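Local structure of PvdO (Pseudomonas aeruginosa, 5HHA) at residues 41-55 with 68-82. The protein binds calcium, is linked to chromophore maturation in the periplasm, belongs to the family of formylglycine-generating enzymes and may have a related oxidase activity. Sequence-based numbering, arbitrary orientation. Where two conformers were deposited one is given.
Sequences EMVVLPAGSFTMGTP and LHDVTFAKPFAISRY
Over one face of the His69 imidazole sits Met52 CB, a CH-pi contact 4.0 Å from the ring centroid; the methionine chain runs on extended, carrying SD obliquely past NE2, while His69 ND1 is hydrogen-bonded to Pro67 O. Phe50 and Phe73 meet rim to rim, Phe50 CE1 to Phe73 CE2 at 3.6 Å with planes 17° apart, and Tyr159 reaches both rings. Leu45 CB lies over the Phe77 ring toward its rim. The Arg81 guanidinium, Tyr82 OH over one face, forms a salt bridge with Glu41, Arg81 NE (3.0 Å) and NH2 (2.8 Å) both donating in plane to Glu41 OE1; the carboxylate is turned 44° from the guanidinium.

Strand 42-52 pairs antiparallel with both 77-80 and 69-73 in the mixed sheet of the sulfatase-modifying-factor-like domain, the register shifting by one around Ala47. Leu45, Phe50, Met52, His69, Val71, Phe73 and Phe77 share one face, where helix 154-162 touches Phe50, Met52, Phe73 and Phe77. On the other, Thr51 OG1 donates to Asp70 OD1 (2.7 Å) from above the carboxylate plane, and Ser49 OG pairs with Thr72 OG1 (2.8 Å). The ladder of residues 48-52 is thus two-sided, and Arg81's positive charge would probably keep Glu41 ionised.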
loop_
_atom_site.group_PDB
_atom_site.type_symbol
_atom_site.label_atom_id
_atom_site.label_comp_id
_atom_site.label_asym_id
_atom_site.label_seq_id
_atom_site.Cartn_x
_atom_site.Cartn_y
_atom_site.Cartn_z
ATOM N N GLU A 41 -10.494 8.832 -0.591
ATOM C CA GLU A 41 -9.895 10.066 -1.088
ATOM C C GLU A 41 -8.722 9.750 -2.005
ATOM O O GLU A 41 -7.779 9.048 -1.603
ATOM C CB GLU A 41 -9.445 10.924 0.076
ATOM C CG GLU A 41 -10.645 11.405 0.918
ATOM C CD GLU A 41 -10.261 12.142 2.182
ATOM O OE1 GLU A 41 -9.100 12.540 2.346
ATOM O OE2 GLU A 41 -11.138 12.335 3.052
ATOM N N MET A 42 -8.795 10.245 -3.231
ATOM C CA MET A 42 -7.807 9.968 -4.257
ATOM C C MET A 42 -6.916 11.183 -4.470
ATOM O O MET A 42 -7.363 12.342 -4.341
ATOM C CB MET A 42 -8.521 9.641 -5.547
ATOM C CG MET A 42 -9.502 8.515 -5.424
ATOM S SD MET A 42 -8.813 6.959 -4.836
ATOM C CE MET A 42 -7.768 6.493 -6.241
ATOM N N VAL A 43 -5.649 10.944 -4.797
ATOM C CA VAL A 43 -4.726 12.019 -5.137
ATOM C C VAL A 43 -4.113 11.712 -6.500
ATOM O O VAL A 43 -3.755 10.574 -6.810
ATOM C CB VAL A 43 -3.641 12.230 -4.032
ATOM C CG1 VAL A 43 -2.765 10.975 -3.826
ATOM C CG2 VAL A 43 -2.783 13.452 -4.332
ATOM N N VAL A 44 -4.028 12.743 -7.334
ATOM C CA VAL A 44 -3.441 12.599 -8.653
ATOM C C VAL A 44 -1.921 12.579 -8.566
ATOM O O VAL A 44 -1.317 13.491 -8.016
ATOM C CB VAL A 44 -3.887 13.755 -9.593
ATOM C CG1 VAL A 44 -3.229 13.634 -10.966
ATOM C CG2 VAL A 44 -5.412 13.790 -9.731
ATOM N N LEU A 45 -1.334 11.518 -9.101
ATOM C CA LEU A 45 0.116 11.416 -9.263
ATOM C C LEU A 45 0.510 11.856 -10.666
ATOM O O LEU A 45 -0.167 11.566 -11.627
ATOM C CB LEU A 45 0.608 9.983 -9.013
ATOM C CG LEU A 45 0.234 9.348 -7.664
ATOM C CD1 LEU A 45 1.021 8.049 -7.477
ATOM C CD2 LEU A 45 0.518 10.271 -6.515
ATOM N N PRO A 46 1.658 12.526 -10.791
ATOM C CA PRO A 46 2.103 13.026 -12.088
ATOM C C PRO A 46 2.615 11.925 -12.979
ATOM O O PRO A 46 3.080 10.873 -12.526
ATOM C CB PRO A 46 3.241 13.973 -11.711
ATOM C CG PRO A 46 3.756 13.456 -10.444
ATOM C CD PRO A 46 2.566 12.909 -9.703
ATOM N N ALA A 47 2.494 12.131 -14.282
ATOM C CA ALA A 47 3.251 11.358 -15.241
ATOM C C ALA A 47 4.732 11.619 -15.019
ATOM O O ALA A 47 5.104 12.636 -14.459
ATOM C CB ALA A 47 2.856 11.744 -16.654
ATOM N N GLY A 48 5.578 10.697 -15.460
ATOM C CA GLY A 48 7.016 10.833 -15.316
ATOM C C GLY A 48 7.670 9.486 -15.165
ATOM O O GLY A 48 6.995 8.464 -15.159
ATOM N N SER A 49 8.990 9.495 -15.039
ATOM C CA SER A 49 9.769 8.290 -14.814
ATOM C C SER A 49 10.417 8.350 -13.457
ATOM O O SER A 49 10.608 9.415 -12.870
ATOM C CB SER A 49 10.886 8.157 -15.849
ATOM O OG SER A 49 10.367 8.036 -17.135
ATOM N N PHE A 50 10.769 7.181 -12.956
ATOM C CA PHE A 50 11.551 7.109 -11.729
ATOM C C PHE A 50 12.426 5.877 -11.741
ATOM O O PHE A 50 12.196 4.966 -12.498
ATOM C CB PHE A 50 10.657 7.114 -10.466
ATOM C CG PHE A 50 10.084 5.754 -10.098
ATOM C CD1 PHE A 50 9.171 5.087 -10.914
ATOM C CD2 PHE A 50 10.465 5.141 -8.901
ATOM C CE1 PHE A 50 8.666 3.855 -10.545
ATOM C CE2 PHE A 50 9.963 3.904 -8.545
ATOM C CZ PHE A 50 9.049 3.275 -9.359
ATOM N N THR A 51 13.421 5.847 -10.869
ATOM C CA THR A 51 14.253 4.678 -10.727
ATOM C C THR A 51 13.692 3.787 -9.619
ATOM O O THR A 51 13.538 4.222 -8.467
ATOM C CB THR A 51 15.704 5.085 -10.381
ATOM O OG1 THR A 51 16.215 5.943 -11.409
ATOM C CG2 THR A 51 16.603 3.867 -10.215
ATOM N N MET A 52 13.399 2.554 -9.980
ATOM C CA MET A 52 12.825 1.576 -9.073
ATOM C C MET A 52 13.886 0.599 -8.620
ATOM O O MET A 52 14.746 0.173 -9.419
ATOM C CB MET A 52 11.706 0.830 -9.800
ATOM C CG MET A 52 10.886 -0.082 -8.903
ATOM S SD MET A 52 9.573 -0.875 -9.858
ATOM C CE MET A 52 8.700 -1.772 -8.579
ATOM N N GLY A 53 13.829 0.236 -7.342
ATOM C CA GLY A 53 14.795 -0.654 -6.734
ATOM C C GLY A 53 15.648 0.096 -5.741
ATOM O O GLY A 53 15.361 1.258 -5.395
ATOM N N THR A 54 16.722 -0.541 -5.297
ATOM C CA THR A 54 17.536 -0.031 -4.205
ATOM C C THR A 54 19.032 -0.121 -4.542
ATOM O O THR A 54 19.477 -1.170 -4.975
ATOM C CB THR A 54 17.235 -0.866 -2.942
ATOM O OG1 THR A 54 15.832 -0.784 -2.658
ATOM C CG2 THR A 54 18.001 -0.391 -1.761
ATOM N N PRO A 55 19.799 0.927 -4.293
ATOM C CA PRO A 55 21.252 0.836 -4.474
ATOM C C PRO A 55 21.885 -0.250 -3.603
ATOM O O PRO A 55 21.439 -0.466 -2.487
ATOM C CB PRO A 55 21.739 2.235 -4.082
ATOM C CG PRO A 55 20.524 3.133 -4.271
ATOM C CD PRO A 55 19.368 2.266 -3.878
ATOM N N LEU A 68 18.374 -1.965 -10.143
ATOM C CA LEU A 68 17.817 -0.645 -10.326
ATOM C C LEU A 68 17.392 -0.537 -11.770
ATOM O O LEU A 68 18.140 -0.945 -12.679
ATOM C CB LEU A 68 18.873 0.395 -10.029
ATOM C CG LEU A 68 19.251 0.552 -8.565
ATOM C CD1 LEU A 68 20.600 1.231 -8.426
ATOM C CD2 LEU A 68 18.156 1.349 -7.876
ATOM N N HIS A 69 16.216 0.016 -12.023
ATOM C CA HIS A 69 15.730 0.104 -13.408
ATOM C C HIS A 69 14.705 1.214 -13.449
ATOM O O HIS A 69 13.931 1.419 -12.494
ATOM C CB HIS A 69 15.141 -1.240 -13.882
ATOM C CG HIS A 69 13.925 -1.663 -13.111
ATOM N ND1 HIS A 69 13.983 -2.063 -11.792
ATOM C CD2 HIS A 69 12.612 -1.657 -13.447
ATOM C CE1 HIS A 69 12.761 -2.326 -11.361
ATOM N NE2 HIS A 69 11.910 -2.085 -12.346
ATOM N N ASP A 70 14.661 1.967 -14.547
ATOM C CA ASP A 70 13.794 3.121 -14.621
ATOM C C ASP A 70 12.447 2.715 -15.217
ATOM O O ASP A 70 12.370 1.929 -16.150
ATOM C CB ASP A 70 14.431 4.228 -15.447
ATOM C CG ASP A 70 15.561 4.917 -14.716
ATOM O OD1 ASP A 70 16.000 4.440 -13.659
ATOM O OD2 ASP A 70 16.080 5.912 -15.255
ATOM N N VAL A 71 11.390 3.217 -14.606
ATOM C CA VAL A 71 10.016 2.911 -14.989
ATOM C C VAL A 71 9.318 4.210 -15.347
ATOM O O VAL A 71 9.494 5.229 -14.689
ATOM C CB VAL A 71 9.277 2.202 -13.830
ATOM C CG1 VAL A 71 7.825 1.947 -14.166
ATOM C CG2 VAL A 71 9.967 0.939 -13.490
ATOM N N THR A 72 8.526 4.138 -16.414
ATOM C CA THR A 72 7.846 5.301 -16.973
ATOM C C THR A 72 6.339 5.205 -16.879
ATOM O O THR A 72 5.762 4.186 -17.229
ATOM C CB THR A 72 8.236 5.451 -18.467
ATOM O OG1 THR A 72 9.648 5.683 -18.553
ATOM C CG2 THR A 72 7.476 6.570 -19.157
ATOM N N PHE A 73 5.723 6.263 -16.368
ATOM C CA PHE A 73 4.271 6.428 -16.335
ATOM C C PHE A 73 3.937 7.503 -17.356
ATOM O O PHE A 73 4.212 8.673 -17.149
ATOM C CB PHE A 73 3.772 6.834 -14.938
ATOM C CG PHE A 73 4.174 5.873 -13.887
ATOM C CD1 PHE A 73 3.465 4.734 -13.682
ATOM C CD2 PHE A 73 5.325 6.091 -13.150
ATOM C CE1 PHE A 73 3.867 3.812 -12.725
ATOM C CE2 PHE A 73 5.726 5.172 -12.177
ATOM C CZ PHE A 73 4.993 4.034 -11.991
ATOM N N ALA A 74 3.384 7.085 -18.489
ATOM C CA ALA A 74 3.114 8.025 -19.594
ATOM C C ALA A 74 1.998 9.019 -19.243
ATOM O O ALA A 74 1.970 10.153 -19.739
ATOM C CB ALA A 74 2.776 7.261 -20.877
ATOM N N LYS A 75 1.089 8.617 -18.359
ATOM C CA LYS A 75 -0.090 9.407 -18.051
ATOM C C LYS A 75 -0.247 9.569 -16.546
ATOM O O LYS A 75 0.049 8.637 -15.771
ATOM C CB LYS A 75 -1.348 8.723 -18.599
ATOM C CG LYS A 75 -1.365 8.572 -20.110
ATOM C CD LYS A 75 -2.734 8.159 -20.618
ATOM C CE LYS A 75 -2.738 8.156 -22.145
ATOM N NZ LYS A 75 -4.092 7.882 -22.719
ATOM N N PRO A 76 -0.719 10.730 -16.112
ATOM C CA PRO A 76 -1.079 10.837 -14.697
ATOM C C PRO A 76 -2.189 9.845 -14.329
ATOM O O PRO A 76 -2.968 9.409 -15.171
ATOM C CB PRO A 76 -1.548 12.283 -14.557
ATOM C CG PRO A 76 -1.931 12.702 -15.933
ATOM C CD PRO A 76 -1.108 11.918 -16.894
ATOM N N PHE A 77 -2.221 9.447 -13.059
ATOM C CA PHE A 77 -3.203 8.485 -12.569
ATOM C C PHE A 77 -3.389 8.781 -11.095
ATOM O O PHE A 77 -2.566 9.456 -10.477
ATOM C CB PHE A 77 -2.735 7.041 -12.784
ATOM C CG PHE A 77 -1.477 6.700 -12.055
ATOM C CD1 PHE A 77 -0.244 7.090 -12.536
ATOM C CD2 PHE A 77 -1.533 5.947 -10.881
ATOM C CE1 PHE A 77 0.926 6.770 -11.846
ATOM C CE2 PHE A 77 -0.377 5.603 -10.198
ATOM C CZ PHE A 77 0.843 6.015 -10.668
ATOM N N ALA A 78 -4.493 8.324 -10.517
ATOM C CA ALA A 78 -4.768 8.583 -9.107
ATOM C C ALA A 78 -4.571 7.323 -8.269
ATOM O O ALA A 78 -4.833 6.215 -8.728
ATOM C CB ALA A 78 -6.188 9.101 -8.952
ATOM N N ILE A 79 -4.155 7.530 -7.028
ATOM C CA ILE A 79 -4.164 6.463 -6.022
ATOM C C ILE A 79 -4.843 6.987 -4.789
ATOM O O ILE A 79 -4.937 8.185 -4.591
ATOM C CB ILE A 79 -2.733 5.921 -5.692
ATOM C CG1 ILE A 79 -1.904 6.972 -4.962
ATOM C CG2 ILE A 79 -2.032 5.398 -6.917
ATOM C CD1 ILE A 79 -0.629 6.367 -4.334
ATOM N N SER A 80 -5.295 6.085 -3.935
ATOM C CA SER A 80 -5.863 6.525 -2.670
ATOM C C SER A 80 -4.740 7.102 -1.805
ATOM O O SER A 80 -3.669 6.489 -1.651
ATOM C CB SER A 80 -6.654 5.404 -2.017
ATOM O OG SER A 80 -5.892 4.236 -1.786
ATOM N N ARG A 81 -4.940 8.323 -1.319
ATOM C CA ARG A 81 -3.870 8.968 -0.565
ATOM C C ARG A 81 -3.606 8.275 0.759
ATOM O O ARG A 81 -2.507 8.392 1.339
ATOM C CB ARG A 81 -4.112 10.476 -0.389
ATOM C CG ARG A 81 -5.294 10.892 0.448
ATOM C CD ARG A 81 -5.228 12.400 0.608
ATOM N NE ARG A 81 -6.295 12.955 1.429
ATOM C CZ ARG A 81 -6.290 14.208 1.872
ATOM N NH1 ARG A 81 -5.296 15.028 1.540
ATOM N NH2 ARG A 81 -7.295 14.649 2.629
ATOM N N TYR A 82 -4.628 7.582 1.245
ATOM C CA TYR A 82 -4.529 6.703 2.402
ATOM C C TYR A 82 -4.740 5.261 1.955
ATOM O O TYR A 82 -5.284 5.009 0.873
ATOM C CB TYR A 82 -5.634 7.014 3.408
ATOM C CG TYR A 82 -5.722 8.457 3.827
ATOM C CD1 TYR A 82 -4.660 9.068 4.463
ATOM C CD2 TYR A 82 -6.874 9.216 3.608
ATOM C CE1 TYR A 82 -4.735 10.379 4.882
ATOM C CE2 TYR A 82 -6.951 10.537 4.024
ATOM C CZ TYR A 82 -5.866 11.097 4.635
ATOM O OH TYR A 82 -5.944 12.409 5.050
HETATM O O HOH W 1 -7.454 7.557 0.645
HETATM O O HOH W 2 -8.519 13.322 5.596
#